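PDB 4K70: UL37 from Suid herpesvirus 1, which is an inner tegument protein that probably helps control the trafficking of viral particles in infected cells, here represented by its N-terminal half. Local coordinates for residues 244-258 against 284-297. Residues are numbered along the deposited sequence; the frame is centred on the assembly and turned at random.
Sequences EAALVPVGEVNATPR and VARRLRTDQGVLAL. With NA (sodium ion), chain K; NA (sodium ion), chain J.
A single beta bridge, Leu247 with Leu288, joins two long interhelical loops at one end of this elongated, mostly helical molecule, and three arginines close together in sequence, Arg286, Arg287 and Arg289, do most of the tying. The bridge rests on two backbone bonds, Val248 N to Arg287 O (2.8 Å) and Arg289 N to Ala246 O (2.9 Å).

Arg287 reaches toward the 254-258 end of the other loop. With CG set between its backbone N and carbonyl carbon (chi1 76°), the chain runs out straight and NE donates to Asn254 O at 2.9 Å, in the plane of that carbonyl. Its guanidinium is sandwiched: Val248 CG2 covers one face, and the Arg258 guanidinium lies flat on the other, centres 3.4 Å apart and planes at 25°. Thr290 OG1 accepts from NH1 of both arginines and is also hydrogen-bonded to Asp312, while Glu262 forms a salt bridge with Arg258 and probably offsets part of the positive charge of the stacked pair.

Arg286 turns the other way. Its NE bonds Val248 O almost straight (3.0 Å) but from above the carbonyl plane; Leu247 CB sits over one face of the guanidinium, toward its rim, and a long salt bridge links NH1 to Glu244 OE1 (3.5 Å). Arg289, bent at chi3 (50°), sends NH1 to Ala245 O at 2.9 Å, the acceptor lying in the guanidinium plane. NE and NH2 grip both oxygens of Asp291 side-on, which fixes the rotation of the group; Asp291 OD2 also closes an Asx turn with Gly293 N.

Beyond the bridge, Val250 O and the Glu252 carboxylate hold a sodium ion in the type II beta turn from Pro249 to Glu252. Ala246 and Leu288 pack against Leu209 of helix 208-223, and Pro257 and Arg287 rest on Ser266 of helix 260-271, which lies between the two loops in sequence.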
loop_
_atom_site.group_PDB
_atom_site.type_symbol
_atom_site.label_atom_id
_atom_site.label_comp_id
_atom_site.label_asym_id
_atom_site.label_seq_id
_atom_site.Cartn_x
_atom_site.Cartn_y
_atom_site.Cartn_z
ATOM N N GLU A 244 -16.518 -0.821 -38.876
ATOM C CA GLU A 244 -15.749 -1.709 -39.759
ATOM C C GLU A 244 -14.630 -0.985 -40.521
ATOM O O GLU A 244 -13.705 -1.617 -41.028
ATOM C CB GLU A 244 -16.678 -2.419 -40.749
ATOM C CG GLU A 244 -17.731 -3.320 -40.100
ATOM C CD GLU A 244 -17.212 -4.722 -39.807
ATOM O OE1 GLU A 244 -16.266 -5.174 -40.499
ATOM O OE2 GLU A 244 -17.754 -5.374 -38.886
ATOM N N ALA A 245 -14.724 0.337 -40.595
ATOM C CA ALA A 245 -13.669 1.155 -41.188
ATOM C C ALA A 245 -12.366 1.085 -40.382
ATOM O O ALA A 245 -11.299 1.426 -40.884
ATOM C CB ALA A 245 -14.126 2.590 -41.311
ATOM N N ALA A 246 -12.451 0.641 -39.134
ATOM C CA ALA A 246 -11.277 0.609 -38.273
ATOM C C ALA A 246 -10.415 -0.617 -38.535
ATOM O O ALA A 246 -9.292 -0.699 -38.046
ATOM C CB ALA A 246 -11.686 0.683 -36.793
ATOM N N LEU A 247 -10.945 -1.565 -39.307
ATOM C CA LEU A 247 -10.255 -2.817 -39.579
ATOM C C LEU A 247 -9.550 -2.804 -40.937
ATOM O O LEU A 247 -10.049 -2.231 -41.901
ATOM C CB LEU A 247 -11.241 -3.988 -39.545
ATOM C CG LEU A 247 -11.825 -4.491 -38.223
ATOM C CD1 LEU A 247 -12.903 -5.508 -38.527
ATOM C CD2 LEU A 247 -10.741 -5.116 -37.357
ATOM N N VAL A 248 -8.393 -3.452 -41.004
ATOM C CA VAL A 248 -7.666 -3.578 -42.268
ATOM C C VAL A 248 -8.331 -4.635 -43.155
ATOM O O VAL A 248 -8.508 -5.785 -42.740
ATOM C CB VAL A 248 -6.171 -3.952 -42.043
ATOM C CG1 VAL A 248 -5.481 -4.273 -43.377
ATOM C CG2 VAL A 248 -5.434 -2.836 -41.315
ATOM N N PRO A 249 -8.715 -4.243 -44.378
ATOM C CA PRO A 249 -9.284 -5.158 -45.380
ATOM C C PRO A 249 -8.465 -6.442 -45.571
ATOM O O PRO A 249 -7.231 -6.391 -45.633
ATOM C CB PRO A 249 -9.264 -4.329 -46.669
ATOM C CG PRO A 249 -8.472 -3.059 -46.331
ATOM C CD PRO A 249 -8.636 -2.859 -44.872
ATOM N N VAL A 250 -9.148 -7.581 -45.637
ATOM C CA VAL A 250 -8.488 -8.848 -45.921
ATOM C C VAL A 250 -7.835 -8.761 -47.297
ATOM O O VAL A 250 -8.408 -8.185 -48.216
ATOM C CB VAL A 250 -9.490 -10.017 -45.912
ATOM C CG1 VAL A 250 -8.798 -11.318 -46.296
ATOM C CG2 VAL A 250 -10.159 -10.144 -44.544
ATOM N N GLY A 251 -6.634 -9.312 -47.437
ATOM C CA GLY A 251 -5.976 -9.345 -48.733
ATOM C C GLY A 251 -4.971 -8.228 -48.941
ATOM O O GLY A 251 -4.158 -8.277 -49.868
ATOM N N GLU A 252 -5.024 -7.208 -48.090
ATOM C CA GLU A 252 -4.019 -6.156 -48.131
ATOM C C GLU A 252 -2.766 -6.697 -47.469
ATOM O O GLU A 252 -2.850 -7.566 -46.593
ATOM C CB GLU A 252 -4.530 -4.892 -47.442
ATOM C CG GLU A 252 -5.113 -3.848 -48.394
ATOM C CD GLU A 252 -6.122 -4.410 -49.397
ATOM O OE1 GLU A 252 -5.795 -5.365 -50.140
ATOM O OE2 GLU A 252 -7.250 -3.875 -49.466
ATOM N N VAL A 253 -1.600 -6.231 -47.903
ATOM C CA VAL A 253 -0.366 -6.786 -47.360
ATOM C C VAL A 253 -0.246 -6.435 -45.882
ATOM O O VAL A 253 -0.646 -5.341 -45.451
ATOM C CB VAL A 253 0.892 -6.324 -48.133
ATOM C CG1 VAL A 253 0.620 -6.325 -49.641
ATOM C CG2 VAL A 253 1.342 -4.955 -47.653
ATOM N N ASN A 254 0.296 -7.375 -45.112
ATOM C CA ASN A 254 0.414 -7.223 -43.663
ATOM C C ASN A 254 -0.937 -7.124 -42.957
ATOM O O ASN A 254 -1.013 -6.651 -41.821
ATOM C CB ASN A 254 1.287 -6.011 -43.312
ATOM C CG ASN A 254 2.714 -6.163 -43.804
ATOM O OD1 ASN A 254 3.207 -7.280 -43.955
ATOM N ND2 ASN A 254 3.383 -5.044 -44.054
ATOM N N ALA A 255 -1.998 -7.572 -43.625
ATOM C CA ALA A 255 -3.342 -7.508 -43.050
ATOM C C ALA A 255 -3.517 -8.443 -41.855
ATOM O O ALA A 255 -4.345 -8.192 -40.975
ATOM C CB ALA A 255 -4.395 -7.781 -44.108
ATOM N N THR A 256 -2.737 -9.516 -41.821
ATOM C CA THR A 256 -2.785 -10.456 -40.710
ATOM C C THR A 256 -2.239 -9.768 -39.472
ATOM O O THR A 256 -1.292 -8.991 -39.571
ATOM C CB THR A 256 -1.915 -11.693 -40.981
ATOM O OG1 THR A 256 -2.306 -12.293 -42.220
ATOM C CG2 THR A 256 -2.069 -12.712 -39.857
ATOM N N PRO A 257 -2.847 -10.039 -38.307
ATOM C CA PRO A 257 -2.300 -9.605 -37.019
ATOM C C PRO A 257 -0.816 -9.958 -36.939
ATOM O O PRO A 257 -0.470 -11.118 -37.149
ATOM C CB PRO A 257 -3.105 -10.437 -36.017
ATOM C CG PRO A 257 -4.442 -10.580 -36.676
ATOM C CD PRO A 257 -4.150 -10.713 -38.154
ATOM N N ARG A 258 0.034 -8.969 -36.661
ATOM C CA ARG A 258 1.491 -9.143 -36.704
ATOM C C ARG A 258 2.092 -9.375 -35.314
ATOM O O ARG A 258 2.886 -10.297 -35.116
ATOM C CB ARG A 258 2.150 -7.914 -37.348
ATOM C CG ARG A 258 1.530 -7.463 -38.672
ATOM C CD ARG A 258 1.814 -5.970 -38.971
ATOM N NE ARG A 258 1.242 -5.084 -37.952
ATOM C CZ ARG A 258 1.142 -3.760 -38.070
ATOM N NH1 ARG A 258 0.601 -3.038 -37.087
ATOM N NH2 ARG A 258 1.573 -3.148 -39.170
ATOM N N VAL A 284 -9.118 -16.802 -40.759
ATOM C CA VAL A 284 -8.933 -15.413 -41.156
ATOM C C VAL A 284 -9.489 -14.483 -40.077
ATOM O O VAL A 284 -10.605 -14.671 -39.583
ATOM C CB VAL A 284 -9.591 -15.118 -42.525
ATOM C CG1 VAL A 284 -9.339 -13.693 -42.944
ATOM C CG2 VAL A 284 -9.068 -16.083 -43.584
ATOM N N ALA A 285 -8.687 -13.501 -39.691
ATOM C CA ALA A 285 -9.121 -12.471 -38.758
ATOM C C ALA A 285 -8.428 -11.169 -39.120
ATOM O O ALA A 285 -7.211 -11.132 -39.318
ATOM C CB ALA A 285 -8.808 -12.874 -37.325
ATOM N N ARG A 286 -9.215 -10.110 -39.244
ATOM C CA ARG A 286 -8.684 -8.817 -39.625
ATOM C C ARG A 286 -8.074 -8.148 -38.403
ATOM O O ARG A 286 -8.485 -8.410 -37.273
ATOM C CB ARG A 286 -9.797 -7.954 -40.214
ATOM C CG ARG A 286 -10.561 -8.661 -41.316
ATOM C CD ARG A 286 -11.759 -7.854 -41.751
ATOM N NE ARG A 286 -11.380 -6.567 -42.334
ATOM C CZ ARG A 286 -12.257 -5.640 -42.708
ATOM N NH1 ARG A 286 -13.561 -5.860 -42.561
ATOM N NH2 ARG A 286 -11.838 -4.491 -43.228
ATOM N N ARG A 287 -7.073 -7.309 -38.622
ATOM C CA ARG A 287 -6.477 -6.574 -37.524
ATOM C C ARG A 287 -6.891 -5.118 -37.622
ATOM O O ARG A 287 -7.268 -4.634 -38.700
ATOM C CB ARG A 287 -4.960 -6.687 -37.555
ATOM C CG ARG A 287 -4.326 -5.812 -38.608
ATOM C CD ARG A 287 -2.810 -5.832 -38.514
ATOM N NE ARG A 287 -2.248 -5.126 -39.658
ATOM C CZ ARG A 287 -1.857 -3.857 -39.649
ATOM N NH1 ARG A 287 -1.920 -3.138 -38.539
ATOM N NH2 ARG A 287 -1.384 -3.310 -40.760
ATOM N N LEU A 288 -6.845 -4.426 -36.486
ATOM C CA LEU A 288 -7.130 -3.004 -36.457
ATOM C C LEU A 288 -6.053 -2.253 -37.236
ATOM O O LEU A 288 -4.866 -2.572 -37.127
ATOM C CB LEU A 288 -7.168 -2.509 -35.016
ATOM C CG LEU A 288 -8.306 -3.041 -34.143
ATOM C CD1 LEU A 288 -8.139 -2.556 -32.715
ATOM C CD2 LEU A 288 -9.659 -2.610 -34.702
ATOM N N ARG A 289 -6.478 -1.276 -38.032
ATOM C CA ARG A 289 -5.569 -0.355 -38.699
ATOM C C ARG A 289 -4.644 0.312 -37.671
ATOM O O ARG A 289 -5.062 0.595 -36.535
ATOM C CB ARG A 289 -6.371 0.719 -39.449
ATOM C CG ARG A 289 -7.308 0.173 -40.528
ATOM C CD ARG A 289 -8.286 1.231 -40.998
ATOM N NE ARG A 289 -7.602 2.474 -41.347
ATOM C CZ ARG A 289 -8.219 3.609 -41.649
ATOM N NH1 ARG A 289 -9.544 3.656 -41.661
ATOM N NH2 ARG A 289 -7.517 4.693 -41.947
ATOM N N THR A 290 -3.388 0.538 -38.059
ATOM C CA THR A 290 -2.457 1.287 -37.226
ATOM C C THR A 290 -1.903 2.489 -37.990
ATOM O O THR A 290 -0.861 3.031 -37.627
ATOM C CB THR A 290 -1.302 0.417 -36.661
ATOM O OG1 THR A 290 -0.599 -0.227 -37.730
ATOM C CG2 THR A 290 -1.827 -0.655 -35.671
ATOM N N ASP A 291 -2.619 2.912 -39.033
ATOM C CA ASP A 291 -2.253 4.110 -39.784
ATOM C C ASP A 291 -2.905 5.337 -39.159
ATOM O O ASP A 291 -3.840 5.210 -38.366
ATOM C CB ASP A 291 -2.648 3.991 -41.265
ATOM C CG ASP A 291 -4.149 3.956 -41.471
ATOM O OD1 ASP A 291 -4.746 2.872 -41.340
ATOM O OD2 ASP A 291 -4.734 5.012 -41.769
ATOM N N GLN A 292 -2.412 6.520 -39.517
ATOM C CA GLN A 292 -2.842 7.766 -38.877
ATOM C C GLN A 292 -4.347 7.994 -39.001
ATOM O O GLN A 292 -4.941 8.674 -38.170
ATOM C CB GLN A 292 -2.076 8.970 -39.459
ATOM C CG GLN A 292 -2.327 10.305 -38.747
ATOM C CD GLN A 292 -1.507 10.481 -37.455
ATOM O OE1 GLN A 292 -0.419 9.912 -37.304
ATOM N NE2 GLN A 292 -2.029 11.286 -36.524
ATOM N N GLY A 293 -4.957 7.417 -40.032
ATOM C CA GLY A 293 -6.384 7.561 -40.266
ATOM C C GLY A 293 -7.275 6.858 -39.254
ATOM O O GLY A 293 -8.458 7.174 -39.136
ATOM N N VAL A 294 -6.713 5.900 -38.523
ATOM C CA VAL A 294 -7.483 5.181 -37.518
ATOM C C VAL A 294 -7.793 6.081 -36.321
ATOM O O VAL A 294 -8.716 5.808 -35.563
ATOM C CB VAL A 294 -6.760 3.896 -37.037
ATOM C CG1 VAL A 294 -5.590 4.233 -36.131
ATOM C CG2 VAL A 294 -7.736 2.975 -36.310
ATOM N N LEU A 295 -7.027 7.156 -36.154
ATOM C CA LEU A 295 -7.205 8.031 -34.988
ATOM C C LEU A 295 -8.598 8.665 -34.921
ATOM O O LEU A 295 -9.190 8.778 -33.842
ATOM C CB LEU A 295 -6.113 9.101 -34.930
ATOM C CG LEU A 295 -4.952 8.796 -33.970
ATOM C CD1 LEU A 295 -5.025 7.369 -33.455
ATOM C CD2 LEU A 295 -3.620 9.045 -34.626
ATOM N N ALA A 296 -9.115 9.072 -36.077
ATOM C CA ALA A 296 -10.476 9.587 -36.171
ATOM C C ALA A 296 -11.518 8.554 -35.746
ATOM O O ALA A 296 -12.663 8.903 -35.459
ATOM C CB ALA A 296 -10.757 10.072 -37.589
ATOM N N LEU A 297 -11.127 7.283 -35.706
ATOM C CA LEU A 297 -12.039 6.219 -35.282
ATOM C C LEU A 297 -11.914 5.920 -33.789
ATOM O O LEU A 297 -12.524 4.972 -33.283
ATOM C CB LEU A 297 -11.788 4.935 -36.084
ATOM C CG LEU A 297 -12.394 4.833 -37.487
ATOM C CD1 LEU A 297 -12.724 6.205 -38.016
ATOM C CD2 LEU A 297 -11.445 4.107 -38.437
HETATM NA NA NA K . -7.975 -6.678 -49.854
HETATM NA NA NA J . 1.548 9.715 -39.439
#